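CalsepRRP (Calystegia sepium, PDB 1JY5) is an RNase-related member of the RNase T2 family, whose members generally bind and cleave RNA, an activity it may or may not share. Local coordinates at residues A[76-81]-A[126-131]; A[96-101]-A[118-123]; A[39-44]-A[80-85]; A[55-60]-A[88-93]. All coordinates share one frame; numbering follows the deposited sequence.

Interaction 1 (A[76-81]-A[126-131]); sequences SKYWPS and LYFKYN
Tyr78, Tyr127 and Phe128 form a small aromatic cluster where the end of helix 72-78 meets the last turn of helix 116-129. The contact is a surface one.

One ring pair is edge-to-face (T-shaped). Phe128 turns its edge onto the face of Tyr78, with centroids 5.1 Å apart and planes at 83°. Its CE2 stands over the centre of the Tyr78 ring. The opposite face is covered by the aliphatic part of the neighbouring Lys77, whose CG lies 3.8 Å above the plane. The Tyr78 ring is thus held between a lysine chain and a phenylalanine edge.

The second pair is oblique, with the Tyr78 and Tyr127 planes at 48°. Tyr127 CG lies anti to the backbone N (chi1 171°), which carries its ring across to Tyr78. CE2 of Tyr127 also comes 3.7 Å from Tyr78 CB. With an alanine in place of Tyr78, the Phe128 edge would probably lose the ring face it rests on, and Tyr127 CE2 would keep only the CB beside it.

The polar end of Tyr127 belongs to another partner: OH bonds Phe40 O on strand 40-48. Tyr78 CD2 sits 3.5 Å from both CE2 and OH of Tyr127.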
# COMPACT_ATOMS: atom_id res chain seq x y z
N SER A 76 -11.42 -3.87 -5.92
CA SER A 76 -12.41 -3.84 -4.85
C SER A 76 -11.96 -4.75 -3.71
O SER A 76 -12.23 -4.47 -2.54
CB SER A 76 -13.77 -4.31 -5.36
OG SER A 76 -14.68 -4.44 -4.28
N LYS A 77 -11.27 -5.82 -4.05
CA LYS A 77 -10.82 -6.76 -3.04
C LYS A 77 -9.43 -6.52 -2.49
O LYS A 77 -9.19 -6.68 -1.29
CB LYS A 77 -10.91 -8.19 -3.59
CG LYS A 77 -10.54 -9.28 -2.60
CD LYS A 77 -10.78 -10.65 -3.21
CE LYS A 77 -10.28 -11.76 -2.30
NZ LYS A 77 -10.98 -11.76 -0.98
N TYR A 78 -8.50 -6.11 -3.35
CA TYR A 78 -7.13 -5.90 -2.92
C TYR A 78 -6.68 -4.46 -2.74
O TYR A 78 -5.59 -4.20 -2.23
CB TYR A 78 -6.20 -6.64 -3.88
CG TYR A 78 -6.57 -8.11 -3.98
CD1 TYR A 78 -7.21 -8.61 -5.10
CD2 TYR A 78 -6.30 -8.98 -2.93
CE1 TYR A 78 -7.58 -9.96 -5.17
CE2 TYR A 78 -6.66 -10.32 -2.98
CZ TYR A 78 -7.30 -10.80 -4.11
OH TYR A 78 -7.65 -12.13 -4.17
N TRP A 79 -7.53 -3.53 -3.16
CA TRP A 79 -7.23 -2.11 -3.02
C TRP A 79 -8.48 -1.41 -2.44
O TRP A 79 -8.92 -0.38 -2.94
CB TRP A 79 -6.89 -1.48 -4.37
CG TRP A 79 -6.14 -0.18 -4.27
CD1 TRP A 79 -6.31 0.79 -3.33
CD2 TRP A 79 -5.12 0.29 -5.15
NE1 TRP A 79 -5.45 1.84 -3.56
CE2 TRP A 79 -4.71 1.56 -4.68
CE3 TRP A 79 -4.51 -0.23 -6.30
CZ2 TRP A 79 -3.72 2.31 -5.32
CZ3 TRP A 79 -3.52 0.51 -6.93
CH2 TRP A 79 -3.14 1.78 -6.44
N PRO A 80 -9.06 -1.97 -1.37
CA PRO A 80 -10.26 -1.36 -0.77
C PRO A 80 -9.97 -0.14 0.10
O PRO A 80 -8.82 0.15 0.43
CB PRO A 80 -10.86 -2.48 0.08
CG PRO A 80 -10.16 -3.73 -0.39
CD PRO A 80 -8.78 -3.27 -0.72
N SER A 81 -11.03 0.56 0.47
CA SER A 81 -10.96 1.71 1.35
C SER A 81 -11.45 1.21 2.71
O SER A 81 -12.29 0.31 2.77
CB SER A 81 -11.88 2.82 0.83
OG SER A 81 -11.82 3.96 1.67
N LEU A 126 2.65 -6.23 -8.92
CA LEU A 126 3.67 -6.25 -7.88
C LEU A 126 3.08 -6.79 -6.58
O LEU A 126 3.71 -7.59 -5.89
CB LEU A 126 4.23 -4.83 -7.66
CG LEU A 126 4.99 -4.20 -8.84
CD1 LEU A 126 5.32 -2.75 -8.54
CD2 LEU A 126 6.28 -4.99 -9.10
N TYR A 127 1.85 -6.37 -6.27
CA TYR A 127 1.16 -6.82 -5.07
C TYR A 127 0.98 -8.34 -5.05
O TYR A 127 1.16 -8.98 -4.01
CB TYR A 127 -0.21 -6.16 -4.97
CG TYR A 127 -1.09 -6.71 -3.86
CD1 TYR A 127 -0.93 -6.29 -2.54
CD2 TYR A 127 -2.09 -7.64 -4.15
CE1 TYR A 127 -1.75 -6.79 -1.52
CE2 TYR A 127 -2.91 -8.15 -3.14
CZ TYR A 127 -2.74 -7.71 -1.83
OH TYR A 127 -3.58 -8.19 -0.85
N PHE A 128 0.60 -8.91 -6.18
CA PHE A 128 0.40 -10.36 -6.28
C PHE A 128 1.73 -11.11 -6.31
O PHE A 128 1.84 -12.21 -5.78
CB PHE A 128 -0.39 -10.72 -7.54
CG PHE A 128 -1.83 -10.32 -7.48
CD1 PHE A 128 -2.44 -9.71 -8.57
CD2 PHE A 128 -2.59 -10.56 -6.33
CE1 PHE A 128 -3.79 -9.35 -8.53
CE2 PHE A 128 -3.94 -10.20 -6.28
CZ PHE A 128 -4.53 -9.59 -7.38
N LYS A 129 2.73 -10.51 -6.94
CA LYS A 129 4.04 -11.15 -7.03
C LYS A 129 4.72 -11.28 -5.67
O LYS A 129 5.25 -12.34 -5.33
CB LYS A 129 4.96 -10.38 -7.99
CG LYS A 129 6.33 -11.03 -8.14
CD LYS A 129 7.24 -10.26 -9.08
CE LYS A 129 8.56 -11.00 -9.27
NZ LYS A 129 9.52 -10.21 -10.08
N TYR A 130 4.71 -10.19 -4.90
CA TYR A 130 5.33 -10.18 -3.59
C TYR A 130 4.29 -10.16 -2.48
O TYR A 130 3.99 -9.11 -1.91
CB TYR A 130 6.26 -8.97 -3.45
CG TYR A 130 7.36 -8.92 -4.49
CD1 TYR A 130 7.26 -8.09 -5.60
CD2 TYR A 130 8.49 -9.73 -4.36
CE1 TYR A 130 8.26 -8.05 -6.57
CE2 TYR A 130 9.50 -9.70 -5.33
CZ TYR A 130 9.38 -8.86 -6.42
OH TYR A 130 10.37 -8.82 -7.37
N ASN A 131 3.76 -11.34 -2.17
CA ASN A 131 2.74 -11.47 -1.13
C ASN A 131 3.39 -11.34 0.24
O ASN A 131 3.93 -12.31 0.78
CB ASN A 131 2.06 -12.83 -1.25
CG ASN A 131 0.83 -12.92 -0.37
OD1 ASN A 131 0.76 -12.31 0.70
ND2 ASN A 131 -0.15 -13.70 -0.81

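Interaction 2 (A[96-101]-A[118-123]); sequences SDLAYE and EYFSTT. Unlike the reference sequence in segment 118-123: Thr123 (reference Ala).
Helix 97-106 faces helix 116-129 with Leu98 and Phe120 nearest in the backbone, their CA atoms 8.6 Å apart. Phe120 contributes the largest single share of the contact.

Phe120 comes in by its edge. Its CZ lies 3.4 Å from Leu98 O, and the oxygen sits near the ring plane, where the slightly positive ring hydrogens point. Next to it, CE2 of Phe120 packs 3.9 Å from Leu98 CD2 and 4.0 Å from Leu98 CB. Phe120 CG is anti to its own carbonyl carbon (chi1 -71°), and the ring is directed at the first turn of the other helix. One face of this ring is covered by its neighbour Tyr119, whose CD2 stands 3.7 Å above it.

Tyr119 also points at the opposing helix. Its OH is 4.1 Å from Glu101 O, too long for a bond, and it bonds Leu45 O instead. Within the helices, Ser96 is the N-cap of 97-106: its OG accepts from Ala99 N at 3.2 Å with a nearly straight geometry (168°). Thr123 OG1 bonds Tyr119 O from the face opposite Thr123 N.

The helix pair packs beside strand 40-48. Glu101 OE2 bonds Trp46 NE1, Thr123 touches Ile42 and Leu45, and the Trp79 ring meets Phe120. Tyr100, which points away from helix 116-129, touches strands 87-89 and 92-94.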
# COMPACT_ATOMS: atom_id res chain seq x y z
N SER A 96 -13.52 7.88 -4.52
CA SER A 96 -12.96 6.63 -4.02
C SER A 96 -11.46 6.73 -3.79
O SER A 96 -10.82 7.69 -4.24
CB SER A 96 -13.20 5.51 -5.04
OG SER A 96 -12.40 5.74 -6.19
N ASP A 97 -10.92 5.72 -3.13
CA ASP A 97 -9.50 5.67 -2.85
C ASP A 97 -8.72 5.56 -4.15
O ASP A 97 -7.59 6.04 -4.25
CB ASP A 97 -9.18 4.49 -1.90
CG ASP A 97 -9.50 3.12 -2.49
OD1 ASP A 97 -10.32 3.01 -3.43
OD2 ASP A 97 -8.93 2.13 -1.99
N LEU A 98 -9.33 4.95 -5.17
CA LEU A 98 -8.68 4.81 -6.46
C LEU A 98 -8.53 6.17 -7.14
O LEU A 98 -7.46 6.50 -7.65
CB LEU A 98 -9.49 3.87 -7.37
CG LEU A 98 -9.86 2.50 -6.80
CD1 LEU A 98 -10.64 1.70 -7.85
CD2 LEU A 98 -8.60 1.74 -6.39
N ALA A 99 -9.60 6.97 -7.14
CA ALA A 99 -9.55 8.29 -7.75
C ALA A 99 -8.53 9.15 -7.00
O ALA A 99 -7.81 9.96 -7.60
CB ALA A 99 -10.93 8.95 -7.71
N TYR A 100 -8.47 8.96 -5.69
CA TYR A 100 -7.54 9.70 -4.83
C TYR A 100 -6.07 9.39 -5.17
O TYR A 100 -5.26 10.29 -5.39
CB TYR A 100 -7.81 9.36 -3.36
CG TYR A 100 -6.80 9.91 -2.37
CD1 TYR A 100 -6.99 11.15 -1.76
CD2 TYR A 100 -5.68 9.17 -2.03
CE1 TYR A 100 -6.07 11.64 -0.84
CE2 TYR A 100 -4.75 9.65 -1.11
CZ TYR A 100 -4.95 10.88 -0.51
OH TYR A 100 -4.03 11.33 0.41
N GLU A 101 -5.73 8.10 -5.21
CA GLU A 101 -4.37 7.67 -5.51
C GLU A 101 -3.97 7.99 -6.95
O GLU A 101 -2.81 8.31 -7.22
CB GLU A 101 -4.21 6.17 -5.24
CG GLU A 101 -4.34 5.79 -3.77
CD GLU A 101 -3.22 6.37 -2.91
OE1 GLU A 101 -3.45 6.59 -1.70
OE2 GLU A 101 -2.11 6.58 -3.43
N GLU A 118 -2.44 1.05 -16.81
CA GLU A 118 -1.09 0.54 -16.56
C GLU A 118 -0.71 0.82 -15.12
O GLU A 118 -0.07 -0.01 -14.47
CB GLU A 118 -0.09 1.17 -17.53
CG GLU A 118 -0.47 0.95 -19.00
CD GLU A 118 0.62 1.32 -19.99
OE1 GLU A 118 1.56 2.04 -19.62
OE2 GLU A 118 0.52 0.89 -21.16
N TYR A 119 -1.10 1.98 -14.60
CA TYR A 119 -0.78 2.30 -13.21
C TYR A 119 -1.39 1.29 -12.24
O TYR A 119 -0.68 0.67 -11.44
CB TYR A 119 -1.26 3.71 -12.86
CG TYR A 119 -1.13 4.03 -11.38
CD1 TYR A 119 0.12 4.26 -10.80
CD2 TYR A 119 -2.25 4.06 -10.56
CE1 TYR A 119 0.24 4.52 -9.43
CE2 TYR A 119 -2.15 4.31 -9.19
CZ TYR A 119 -0.90 4.54 -8.64
OH TYR A 119 -0.79 4.79 -7.29
N PHE A 120 -2.71 1.11 -12.30
CA PHE A 120 -3.39 0.20 -11.39
C PHE A 120 -3.05 -1.29 -11.58
O PHE A 120 -2.88 -2.02 -10.61
CB PHE A 120 -4.91 0.40 -11.45
CG PHE A 120 -5.38 1.69 -10.82
CD1 PHE A 120 -5.66 2.81 -11.60
CD2 PHE A 120 -5.49 1.80 -9.43
CE1 PHE A 120 -6.05 4.02 -11.01
CE2 PHE A 120 -5.88 3.00 -8.83
CZ PHE A 120 -6.15 4.12 -9.62
N SER A 121 -2.96 -1.73 -12.84
CA SER A 121 -2.64 -3.13 -13.13
C SER A 121 -1.20 -3.46 -12.72
O SER A 121 -0.92 -4.57 -12.23
CB SER A 121 -2.83 -3.44 -14.62
OG SER A 121 -2.01 -2.63 -15.44
N THR A 122 -0.29 -2.51 -12.90
CA THR A 122 1.09 -2.76 -12.52
C THR A 122 1.20 -2.85 -11.00
O THR A 122 1.97 -3.66 -10.48
CB THR A 122 2.01 -1.66 -13.09
OG1 THR A 122 1.98 -1.72 -14.52
CG2 THR A 122 3.45 -1.87 -12.62
N THR A 123 0.42 -2.04 -10.29
CA THR A 123 0.44 -2.08 -8.84
C THR A 123 -0.06 -3.44 -8.36
O THR A 123 0.50 -4.04 -7.45
CB THR A 123 -0.44 -0.98 -8.23
OG1 THR A 123 0.01 0.30 -8.69
CG2 THR A 123 -0.35 -1.00 -6.71

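Interaction 3 (A[39-44]-A[80-85]); sequences GFTIKG and PSYSCP. Unlike the reference sequence in segment 80-85: Pro85 (reference Met).
Thr41 and Tyr82 join through their hydroxyls, OG1 and OH being 2.7 Å apart; either could be the donor. The two side chains arrive from opposite directions, and OG1 lies at the edge of the Tyr82 ring, in its plane. Thr41 CG2 is also close, 3.1 Å from Tyr82 OH. On another side Pro80 packs by its CD, 3.8 Å from Thr41 CB.

A buried threonine hydroxyl thus gains a tyrosine partner and also a water. This water is bonded to Thr41 OG1 at 2.6 Å. It also bonds Ile42 O and Pro80 O, bridging the strand and the loop. The Thr41 torsion (chi1 57°) leaves OG1 to meet Tyr82 OH and the water, while CG2 lies 4.0 Å from Pro80 CD. A valine in place of Thr41 would probably leave Tyr82 OH and the water without the hydroxyl they share.

Further out, Thr41 is fixed by backbone bonding to Thr13 on strand 7-14. Tyr82 leans on Ser15, Glu18 and Cys19, and its loop is tied by the Cys84-Cys26 disulfide.

Strand 40-48 belongs to the central antiparallel sheet, and Lys43 and Gly44 form a classic beta bulge opposite Ala11. In active RNase T2 enzymes this strand carries a catalytic histidine in a His-Gly-Leu-Trp-Pro motif; here Lys43 takes that position.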
# COMPACT_ATOMS: atom_id res chain seq x y z
N GLY A 39 -5.26 -9.19 6.40
CA GLY A 39 -3.98 -9.21 5.72
C GLY A 39 -3.66 -7.88 5.07
O GLY A 39 -4.37 -6.90 5.28
N PHE A 40 -2.60 -7.85 4.27
CA PHE A 40 -2.21 -6.60 3.61
C PHE A 40 -2.99 -6.34 2.33
O PHE A 40 -3.20 -7.25 1.53
CB PHE A 40 -0.72 -6.60 3.24
CG PHE A 40 0.19 -6.39 4.41
CD1 PHE A 40 0.92 -7.45 4.95
CD2 PHE A 40 0.33 -5.12 4.97
CE1 PHE A 40 1.77 -7.25 6.04
CE2 PHE A 40 1.18 -4.91 6.05
CZ PHE A 40 1.90 -5.98 6.59
N THR A 41 -3.43 -5.10 2.15
CA THR A 41 -4.11 -4.69 0.93
C THR A 41 -3.34 -3.47 0.43
O THR A 41 -2.53 -2.89 1.17
CB THR A 41 -5.61 -4.30 1.13
OG1 THR A 41 -5.72 -3.26 2.11
CG2 THR A 41 -6.42 -5.52 1.55
N ILE A 42 -3.59 -3.07 -0.80
CA ILE A 42 -2.88 -1.93 -1.37
C ILE A 42 -3.31 -0.57 -0.84
O ILE A 42 -4.49 -0.22 -0.83
CB ILE A 42 -3.02 -1.90 -2.91
CG1 ILE A 42 -2.50 -3.22 -3.50
CG2 ILE A 42 -2.20 -0.73 -3.48
CD1 ILE A 42 -2.82 -3.40 -4.98
N LYS A 43 -2.33 0.20 -0.38
CA LYS A 43 -2.57 1.56 0.06
C LYS A 43 -2.33 2.37 -1.22
O LYS A 43 -3.17 3.16 -1.65
CB LYS A 43 -1.58 1.96 1.15
CG LYS A 43 -1.63 3.43 1.50
CD LYS A 43 -3.00 3.85 1.99
CE LYS A 43 -3.00 5.34 2.28
NZ LYS A 43 -4.33 5.83 2.73
N GLY A 44 -1.17 2.14 -1.84
CA GLY A 44 -0.85 2.83 -3.08
C GLY A 44 0.50 2.49 -3.68
O GLY A 44 1.28 1.74 -3.10
N PRO A 80 -9.06 -1.97 -1.37
CA PRO A 80 -10.26 -1.36 -0.77
C PRO A 80 -9.97 -0.14 0.10
O PRO A 80 -8.82 0.15 0.43
CB PRO A 80 -10.86 -2.48 0.08
CG PRO A 80 -10.16 -3.73 -0.39
CD PRO A 80 -8.78 -3.27 -0.72
N SER A 81 -11.03 0.56 0.47
CA SER A 81 -10.96 1.71 1.35
C SER A 81 -11.45 1.21 2.71
O SER A 81 -12.29 0.31 2.77
CB SER A 81 -11.88 2.82 0.83
OG SER A 81 -11.82 3.96 1.67
N TYR A 82 -10.93 1.77 3.80
CA TYR A 82 -11.36 1.35 5.14
C TYR A 82 -12.02 2.49 5.92
O TYR A 82 -11.81 2.63 7.13
CB TYR A 82 -10.17 0.81 5.96
CG TYR A 82 -9.53 -0.43 5.39
CD1 TYR A 82 -8.43 -0.34 4.54
CD2 TYR A 82 -10.06 -1.69 5.66
CE1 TYR A 82 -7.87 -1.48 3.97
CE2 TYR A 82 -9.50 -2.84 5.09
CZ TYR A 82 -8.41 -2.72 4.24
OH TYR A 82 -7.86 -3.84 3.65
N SER A 83 -12.82 3.29 5.22
CA SER A 83 -13.50 4.42 5.83
C SER A 83 -14.66 4.86 4.94
O SER A 83 -14.69 4.53 3.75
CB SER A 83 -12.52 5.58 6.02
OG SER A 83 -13.07 6.60 6.84
N CYS A 84 -15.62 5.60 5.50
CA CYS A 84 -16.77 6.07 4.74
C CYS A 84 -16.67 7.54 4.33
O CYS A 84 -17.16 7.92 3.27
CB CYS A 84 -18.07 5.83 5.52
SG CYS A 84 -18.34 4.06 5.81
N PRO A 85 -16.05 8.38 5.16
CA PRO A 85 -15.95 9.79 4.77
C PRO A 85 -15.06 9.95 3.54
O PRO A 85 -13.99 9.35 3.45
CB PRO A 85 -15.37 10.46 6.01
CG PRO A 85 -14.54 9.38 6.62
CD PRO A 85 -15.45 8.18 6.49
O HOH W 1 -6.41 -1.15 0.71

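Interaction 4 (A[55-60]-A[88-93]); sequences PSCCEG and SACGSF
No ring or other flat side chain takes part between Cys57 and Cys90; the contact is a disulfide. It joins the loop at 55-60 to the tip of a beta hairpin made by strands 87-89 and 92-94.

The hairpin turns through a type I' beta turn from Ala89 to Ser92. Cys90 and Gly91 are its two central residues, both with positive phi. Its ends are closed by two backbone bonds, Ala89 N to Ser92 O at 2.9 Å and Ser92 N to Ala89 O at 3.3 Å. Cys90 thus presents its sulfur from the turn of the hairpin. Cys57 also has a positive phi, and its side chain points at the turn. In both cysteines SG is anti to the carbonyl carbon, beside the backbone N (chi1 -62° in Cys57).

Both ends lie next to helix 97-106. Cys57 bonds Lys104 through the backbone, and Cys90 touches Ala103. The adjacent Cys58 forms a separate disulfide with Cys108.

The crosslink draws the CA atoms of Cys57 and Cys90 to 5.6 Å. The CB atoms of Cys57 and Cys90 are 3.8 Å apart. Cys57 SG and Cys90 SG are bonded at 2.0 Å, with a left-handed chi3 of -87°.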
# COMPACT_ATOMS: atom_id res chain seq x y z
N PRO A 55 6.70 13.80 -6.16
CA PRO A 55 5.88 14.63 -7.04
C PRO A 55 4.43 14.32 -6.67
O PRO A 55 4.13 13.21 -6.23
CB PRO A 55 6.25 14.12 -8.43
CG PRO A 55 6.47 12.65 -8.17
CD PRO A 55 7.28 12.66 -6.89
N SER A 56 3.52 15.28 -6.81
CA SER A 56 2.14 15.01 -6.47
C SER A 56 1.17 15.78 -7.34
O SER A 56 1.47 16.88 -7.78
CB SER A 56 1.86 15.36 -5.00
OG SER A 56 1.91 16.76 -4.80
N CYS A 57 0.01 15.19 -7.59
CA CYS A 57 -1.01 15.85 -8.39
C CYS A 57 -0.44 16.33 -9.72
O CYS A 57 -0.57 17.49 -10.08
CB CYS A 57 -1.58 17.04 -7.62
SG CYS A 57 -2.41 16.57 -6.04
N CYS A 58 0.17 15.40 -10.44
CA CYS A 58 0.76 15.71 -11.73
C CYS A 58 -0.25 15.77 -12.87
O CYS A 58 -1.43 15.42 -12.71
CB CYS A 58 1.85 14.67 -12.05
SG CYS A 58 3.13 14.59 -10.76
N GLU A 59 0.22 16.23 -14.02
CA GLU A 59 -0.60 16.33 -15.21
C GLU A 59 -0.96 14.91 -15.63
O GLU A 59 -0.22 13.97 -15.35
CB GLU A 59 0.18 17.02 -16.33
CG GLU A 59 0.45 18.48 -16.06
CD GLU A 59 -0.83 19.28 -15.91
OE1 GLU A 59 -1.64 19.28 -16.86
OE2 GLU A 59 -1.02 19.90 -14.84
N GLY A 60 -2.08 14.77 -16.32
CA GLY A 60 -2.49 13.45 -16.76
C GLY A 60 -3.99 13.41 -16.90
O GLY A 60 -4.68 14.31 -16.41
N SER A 88 -9.78 13.60 0.06
CA SER A 88 -9.57 14.70 -0.86
C SER A 88 -8.12 14.81 -1.29
O SER A 88 -7.20 14.46 -0.56
CB SER A 88 -10.01 16.03 -0.22
OG SER A 88 -9.21 16.35 0.90
N ALA A 89 -7.93 15.31 -2.50
CA ALA A 89 -6.60 15.48 -3.03
C ALA A 89 -6.62 16.34 -4.28
O ALA A 89 -7.59 16.33 -5.03
CB ALA A 89 -5.98 14.12 -3.35
N CYS A 90 -5.54 17.08 -4.48
CA CYS A 90 -5.38 17.92 -5.66
C CYS A 90 -6.51 18.93 -5.86
O CYS A 90 -6.88 19.23 -6.99
CB CYS A 90 -5.27 17.03 -6.89
SG CYS A 90 -4.09 15.65 -6.69
N GLY A 91 -7.08 19.43 -4.76
CA GLY A 91 -8.14 20.42 -4.88
C GLY A 91 -9.59 19.97 -4.87
O GLY A 91 -10.48 20.79 -5.06
N SER A 92 -9.85 18.68 -4.66
CA SER A 92 -11.23 18.23 -4.64
C SER A 92 -11.43 16.92 -3.90
O SER A 92 -10.47 16.16 -3.69
CB SER A 92 -11.75 18.09 -6.07
OG SER A 92 -10.99 17.13 -6.78
N PHE A 93 -12.66 16.66 -3.48
CA PHE A 93 -12.96 15.41 -2.80
C PHE A 93 -12.95 14.32 -3.85
O PHE A 93 -13.21 14.57 -5.03
CB PHE A 93 -14.34 15.46 -2.12
CG PHE A 93 -14.38 16.32 -0.90
CD1 PHE A 93 -14.99 17.57 -0.94
CD2 PHE A 93 -13.77 15.91 0.28
CE1 PHE A 93 -14.99 18.40 0.18
CE2 PHE A 93 -13.77 16.73 1.41
CZ PHE A 93 -14.37 17.98 1.35

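Interactions 1, 2 and 3 form one connected group, with centres 10 to 12 Å apart. Interactions 1 and 2 share helix 116-129, and interactions 1 and 3 share Pro80 and Ser81. Trp79 lies among all three: its ring touches Phe120 and Thr123, and it reaches Ile42 and Lys43. Interaction 4 is more peripheral, 13 Å from interaction 2 and about 23 Å from interaction 1 between centres. Tyr100 of helix 97-106 links interaction 2 to its hairpin. Along the chain, both segments of interaction 2 lie between those of interaction 1, and interactions 3 and 4 cross. Interactions 1 to 3 thus join helices and loop to strand 40-48, while interaction 4 ties a surface hairpin to a loop covalently.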